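Local coordinates for protein (5-formylfuran-3-yl)methyl phosphate transaminase (Methanococcus jannaschii, PDB 2Z61) that catalyses the pyridoxal-phosphate-dependent transamination between 4-(hydroxymethyl)-2-furancarboxaldehyde phosphate and alanine, giving pyruvate and the aminomethylfuran phosphate that supplies the furan moiety of methanofuran, at residues L290-D295 and N356-L361; F296-N301 and N344-S349. All blocks are in the same frame, centred on the assembly; numbering follows the deposited sequence.

Both contacts belong to the small domain of the aminotransferase, and their centres lie 11 Å apart on the same side of the chain's centre. Along the chain the order is 290-295, 296-301, 344-349, 356-361, so contact 2 is nested inside the loop that contact 1 closes. Contact 1 joins the end of helix 269-295 to helix 354-368; contact 2 sets the residues that follow the first helix against strand 346-349, which precedes the second. A probable hydrogen bond from Trp298 N to Val293 O (3.0 Å) and packing of Val293 against Val300 bind the two, so the end of helix 269-295, the chain after it and strand 346-349 pack together with helix 354-368 in the small domain.

Contact 1: L290-D295 and N356-L361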
# COMPACT_ATOMS: atom_id res chain seq x y z
N LEU A 290 -3.07 -15.48 32.11
CA LEU A 290 -4.11 -15.05 33.04
C LEU A 290 -3.88 -15.59 34.44
O LEU A 290 -4.20 -14.92 35.42
CB LEU A 290 -5.48 -15.48 32.54
CG LEU A 290 -5.99 -14.72 31.31
CD1 LEU A 290 -7.31 -15.30 30.85
CD2 LEU A 290 -6.13 -13.25 31.65
N LYS A 291 -3.33 -16.80 34.54
CA LYS A 291 -3.07 -17.39 35.84
C LYS A 291 -2.09 -16.51 36.61
O LYS A 291 -2.32 -16.19 37.77
CB LYS A 291 -2.50 -18.81 35.68
CG LYS A 291 -2.26 -19.54 37.01
CD LYS A 291 -1.06 -18.98 37.76
CE LYS A 291 -1.00 -19.45 39.21
NZ LYS A 291 -1.90 -18.67 40.10
N TYR A 292 -0.99 -16.13 35.96
CA TYR A 292 0.02 -15.29 36.61
C TYR A 292 -0.50 -13.89 36.92
O TYR A 292 -0.25 -13.35 38.00
CB TYR A 292 1.28 -15.17 35.75
CG TYR A 292 2.21 -16.37 35.84
CD1 TYR A 292 1.81 -17.62 35.38
CD2 TYR A 292 3.49 -16.23 36.38
CE1 TYR A 292 2.67 -18.72 35.45
CE2 TYR A 292 4.36 -17.32 36.44
CZ TYR A 292 3.95 -18.56 35.98
OH TYR A 292 4.81 -19.63 36.03
N VAL A 293 -1.22 -13.30 35.97
CA VAL A 293 -1.77 -11.96 36.16
C VAL A 293 -2.63 -11.89 37.42
O VAL A 293 -2.53 -10.93 38.18
CB VAL A 293 -2.61 -11.54 34.93
CG1 VAL A 293 -3.37 -10.26 35.21
CG2 VAL A 293 -1.69 -11.35 33.73
N LYS A 294 -3.45 -12.90 37.65
CA LYS A 294 -4.31 -12.92 38.83
C LYS A 294 -3.42 -13.13 40.05
O LYS A 294 -3.69 -12.61 41.13
CB LYS A 294 -5.34 -14.04 38.73
CG LYS A 294 -6.42 -13.98 39.79
CD LYS A 294 -7.39 -15.14 39.68
CE LYS A 294 -6.72 -16.47 40.01
NZ LYS A 294 -7.71 -17.58 40.11
N ASP A 295 -2.36 -13.91 39.85
CA ASP A 295 -1.41 -14.20 40.91
C ASP A 295 -0.67 -12.91 41.26
O ASP A 295 -0.44 -12.61 42.43
CB ASP A 295 -0.43 -15.26 40.41
CG ASP A 295 0.45 -15.83 41.50
OD1 ASP A 295 1.29 -15.08 42.03
OD2 ASP A 295 0.29 -17.02 41.83
N ASN A 356 8.83 -19.71 26.23
CA ASN A 356 9.35 -18.36 26.38
C ASN A 356 8.43 -17.52 27.27
O ASN A 356 8.89 -16.74 28.09
CB ASN A 356 9.50 -17.68 25.01
CG ASN A 356 10.66 -18.24 24.21
OD1 ASN A 356 10.84 -17.90 23.03
ND2 ASN A 356 11.46 -19.09 24.83
N ILE A 357 7.12 -17.69 27.10
CA ILE A 357 6.16 -16.94 27.90
C ILE A 357 6.25 -17.32 29.38
O ILE A 357 6.15 -16.46 30.26
CB ILE A 357 4.71 -17.18 27.40
CG1 ILE A 357 4.58 -16.66 25.96
CG2 ILE A 357 3.71 -16.46 28.30
CD1 ILE A 357 3.21 -16.88 25.34
N LYS A 358 6.44 -18.61 29.66
CA LYS A 358 6.56 -19.09 31.03
C LYS A 358 7.73 -18.42 31.74
O LYS A 358 7.56 -17.80 32.80
CB LYS A 358 6.74 -20.60 31.07
CG LYS A 358 7.06 -21.13 32.46
CD LYS A 358 7.45 -22.60 32.44
CE LYS A 358 6.26 -23.47 32.10
NZ LYS A 358 5.25 -23.43 33.20
N GLU A 359 8.92 -18.55 31.16
CA GLU A 359 10.10 -17.95 31.75
C GLU A 359 9.91 -16.44 31.87
O GLU A 359 10.34 -15.82 32.85
CB GLU A 359 11.34 -18.25 30.91
CG GLU A 359 12.61 -17.64 31.46
CD GLU A 359 13.85 -18.36 30.98
OE1 GLU A 359 14.01 -18.53 29.76
OE2 GLU A 359 14.67 -18.76 31.84
N GLY A 360 9.25 -15.86 30.87
CA GLY A 360 9.00 -14.44 30.89
C GLY A 360 8.15 -14.06 32.09
O GLY A 360 8.45 -13.09 32.79
N LEU A 361 7.09 -14.81 32.32
CA LEU A 361 6.21 -14.54 33.45
C LEU A 361 6.92 -14.82 34.78
O LEU A 361 6.78 -14.06 35.74
CB LEU A 361 4.93 -15.39 33.34
CG LEU A 361 3.94 -14.96 32.25
CD1 LEU A 361 2.79 -15.95 32.18
CD2 LEU A 361 3.41 -13.57 32.57
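Tyr292 lays one face of its ring against Leu361, and this pair makes most of the contact. It is plain helix-helix packing in the small domain of the aminotransferase fold, where the last turn of helix 269-295 comes up beside the first half of helix 354-368. CB of Leu361 stands 3.5 Å above the plane of the Tyr292 ring, displaced toward its rim, and makes a CH-pi contact 24° off the ring normal. Its closest ring atom is CD2 of Tyr292, also at 3.5 Å. Leu361 CD1 settles further back, 3.7 Å from CG of Tyr292, so the leucine covers the ring from its root to its CE2 side.

The first torsion of Tyr292 (chi1 -80°) keeps the ring beside its backbone N and turns it toward the neighbouring helix. Tyrosine suits a place that is only partly buried: the ring offers a broad apolar face, while the hydroxyl lies out toward the exposed Lys358. With an alanine in place of Tyr292, Leu361 CB and CD1 are likely to lose the ring face they rest on, leaving a gap between the helices. Leucine in turn suits the buried side, since Leu361 also packs on Leu288, one turn before Tyr292 in helix 269-295.

Away from the interface, Lys291 and Asp295 pair one turn apart in a salt bridge, Asp295 OD2 receiving Lys291 NZ through its anti lone pair. At the far end of the tyrosine, OH of Tyr292 comes within 4.5 Å of CG of Lys358, on the aliphatic part of that lysine.

Contact 2: F296-N301 and N344-S349; sequences FGWEVN and NYIRIS
The six-membered end of the Trp298 indole reaches the two isoleucines of strand 346-349 through their terminal methyl groups. CD1 of Ile348 lies at the ring edge, near its plane, 4.2 Å from Trp298 CZ3, and the two side chains cross at about a right angle. CD1 of Ile346 approaches obliquely, 4.4 Å from Trp298 CH2. No hydrogen bond crosses between the segments, and the contact rests on apolar packing. Tryptophan suits the place because its length carries a large apolar surface from the loop to the strand, while isoleucine, branched at CB, is at home in an extended strand and has a CG1-CD1 arm long enough to bring a methyl to the indole.

The indole is steadied from its own segment. CB of Phe296 sits over the centre of one face, 3.7 Å above the plane. With CG of Trp298 beside its backbone N (chi1 -67°), the ring is directed at the strand. The turn that brings it there is a Schellman motif ending helix 269-295: Gly297 takes a positive phi of 74°, a conformation easiest for a residue without a side chain, and Trp298 follows at once.

Strand 346-349 is the central member of the small domain's three-stranded antiparallel sheet. Ile348 bonds through its backbone to Val309, and Arg347 to Thr333 of the other neighbour. Ile346 and Ile348 turn one face of the strand toward Trp298, and both also pack on Leu332; Arg347 and Ser349 point from the other face, where Arg347 NH1 is hydrogen-bonded to Asn165 OD1 and Ser349 OG to Ile36 O. Held by an asparagine, Arg347 probably corresponds to the arginine that receives the substrate carboxylate in related aminotransferases. Further round the tryptophan, Val293 of helix 269-295, Ile364 of helix 354-368 and Ile313 add their side chains.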
# COMPACT_ATOMS: atom_id res chain seq x y z
N PHE A 296 -0.31 -12.15 40.24
CA PHE A 296 0.40 -10.89 40.40
C PHE A 296 -0.49 -9.83 41.05
O PHE A 296 -0.04 -8.73 41.36
CB PHE A 296 0.87 -10.36 39.04
CG PHE A 296 1.96 -11.18 38.40
CD1 PHE A 296 2.08 -11.25 37.02
CD2 PHE A 296 2.90 -11.86 39.18
CE1 PHE A 296 3.10 -11.98 36.42
CE2 PHE A 296 3.93 -12.59 38.59
CZ PHE A 296 4.03 -12.65 37.21
N GLY A 297 -1.76 -10.17 41.25
CA GLY A 297 -2.67 -9.21 41.85
C GLY A 297 -3.07 -8.11 40.89
O GLY A 297 -3.56 -7.06 41.31
N TRP A 298 -2.85 -8.33 39.59
CA TRP A 298 -3.21 -7.35 38.57
C TRP A 298 -4.67 -7.49 38.17
O TRP A 298 -5.28 -8.54 38.35
CB TRP A 298 -2.33 -7.50 37.33
CG TRP A 298 -0.89 -7.16 37.54
CD1 TRP A 298 -0.36 -6.42 38.56
CD2 TRP A 298 0.21 -7.50 36.68
NE1 TRP A 298 1.00 -6.26 38.38
CE2 TRP A 298 1.37 -6.92 37.23
CE3 TRP A 298 0.31 -8.23 35.49
CZ2 TRP A 298 2.63 -7.04 36.64
CZ3 TRP A 298 1.57 -8.35 34.89
CH2 TRP A 298 2.71 -7.76 35.47
N GLU A 299 -5.24 -6.42 37.61
CA GLU A 299 -6.63 -6.44 37.18
C GLU A 299 -6.82 -6.46 35.67
O GLU A 299 -6.16 -5.72 34.94
CB GLU A 299 -7.38 -5.24 37.75
CG GLU A 299 -7.81 -5.39 39.20
CD GLU A 299 -8.59 -4.19 39.69
OE1 GLU A 299 -9.57 -3.81 39.01
OE2 GLU A 299 -8.24 -3.63 40.74
N VAL A 300 -7.69 -7.33 35.20
CA VAL A 300 -8.03 -7.39 33.79
C VAL A 300 -9.51 -7.59 33.83
O VAL A 300 -10.08 -7.78 34.90
CB VAL A 300 -7.39 -8.58 33.03
CG1 VAL A 300 -5.87 -8.43 32.98
CG2 VAL A 300 -7.81 -9.90 33.67
N ASN A 301 -10.16 -7.57 32.68
CA ASN A 301 -11.60 -7.75 32.62
C ASN A 301 -12.02 -8.49 31.40
O ASN A 301 -12.33 -7.82 30.40
CB ASN A 301 -12.28 -6.64 31.95
CG ASN A 301 -11.98 -5.31 32.53
OD1 ASN A 301 -12.31 -5.04 33.69
ND2 ASN A 301 -11.35 -4.44 31.75
N ASN A 344 -1.46 3.42 33.87
CA ASN A 344 -1.28 2.35 34.85
C ASN A 344 -1.37 0.95 34.25
O ASN A 344 -1.32 -0.05 34.97
CB ASN A 344 -2.28 2.56 36.00
CG ASN A 344 -1.99 3.85 36.76
OD1 ASN A 344 -0.91 4.00 37.33
ND2 ASN A 344 -2.94 4.77 36.76
N TYR A 345 -1.48 0.89 32.92
CA TYR A 345 -1.49 -0.37 32.19
C TYR A 345 -0.24 -0.72 31.33
O TYR A 345 0.64 0.10 31.09
CB TYR A 345 -2.68 -0.31 31.29
CG TYR A 345 -4.00 -0.21 32.03
CD1 TYR A 345 -4.41 0.98 32.64
CD2 TYR A 345 -4.85 -1.31 32.09
CE1 TYR A 345 -5.64 1.07 33.29
CE2 TYR A 345 -6.09 -1.23 32.74
CZ TYR A 345 -6.48 -0.04 33.33
OH TYR A 345 -7.70 0.04 33.97
N ILE A 346 -0.23 -1.97 30.85
CA ILE A 346 0.81 -2.48 29.96
C ILE A 346 0.17 -3.59 29.12
O ILE A 346 -0.74 -4.28 29.58
CB ILE A 346 2.01 -3.08 30.72
CG1 ILE A 346 1.59 -4.38 31.42
CG2 ILE A 346 2.56 -2.07 31.72
CD1 ILE A 346 2.77 -5.21 31.92
N ARG A 347 0.64 -3.75 27.90
CA ARG A 347 0.10 -4.80 27.04
C ARG A 347 1.05 -5.97 26.98
O ARG A 347 2.25 -5.80 26.74
CB ARG A 347 -0.16 -4.29 25.62
CG ARG A 347 -0.84 -5.33 24.72
CD ARG A 347 -0.83 -4.91 23.25
NE ARG A 347 0.45 -5.19 22.61
CZ ARG A 347 0.72 -4.93 21.33
NH1 ARG A 347 -0.20 -4.39 20.55
NH2 ARG A 347 1.92 -5.22 20.83
N ILE A 348 0.51 -7.16 27.22
CA ILE A 348 1.29 -8.38 27.16
C ILE A 348 0.79 -9.17 25.97
O ILE A 348 -0.41 -9.43 25.85
CB ILE A 348 1.13 -9.24 28.44
CG1 ILE A 348 1.91 -8.60 29.59
CG2 ILE A 348 1.63 -10.66 28.18
CD1 ILE A 348 1.92 -9.43 30.87
N SER A 349 1.70 -9.52 25.08
CA SER A 349 1.34 -10.30 23.90
C SER A 349 1.85 -11.72 24.07
O SER A 349 3.03 -11.93 24.32
CB SER A 349 1.98 -9.69 22.65
OG SER A 349 1.92 -10.61 21.57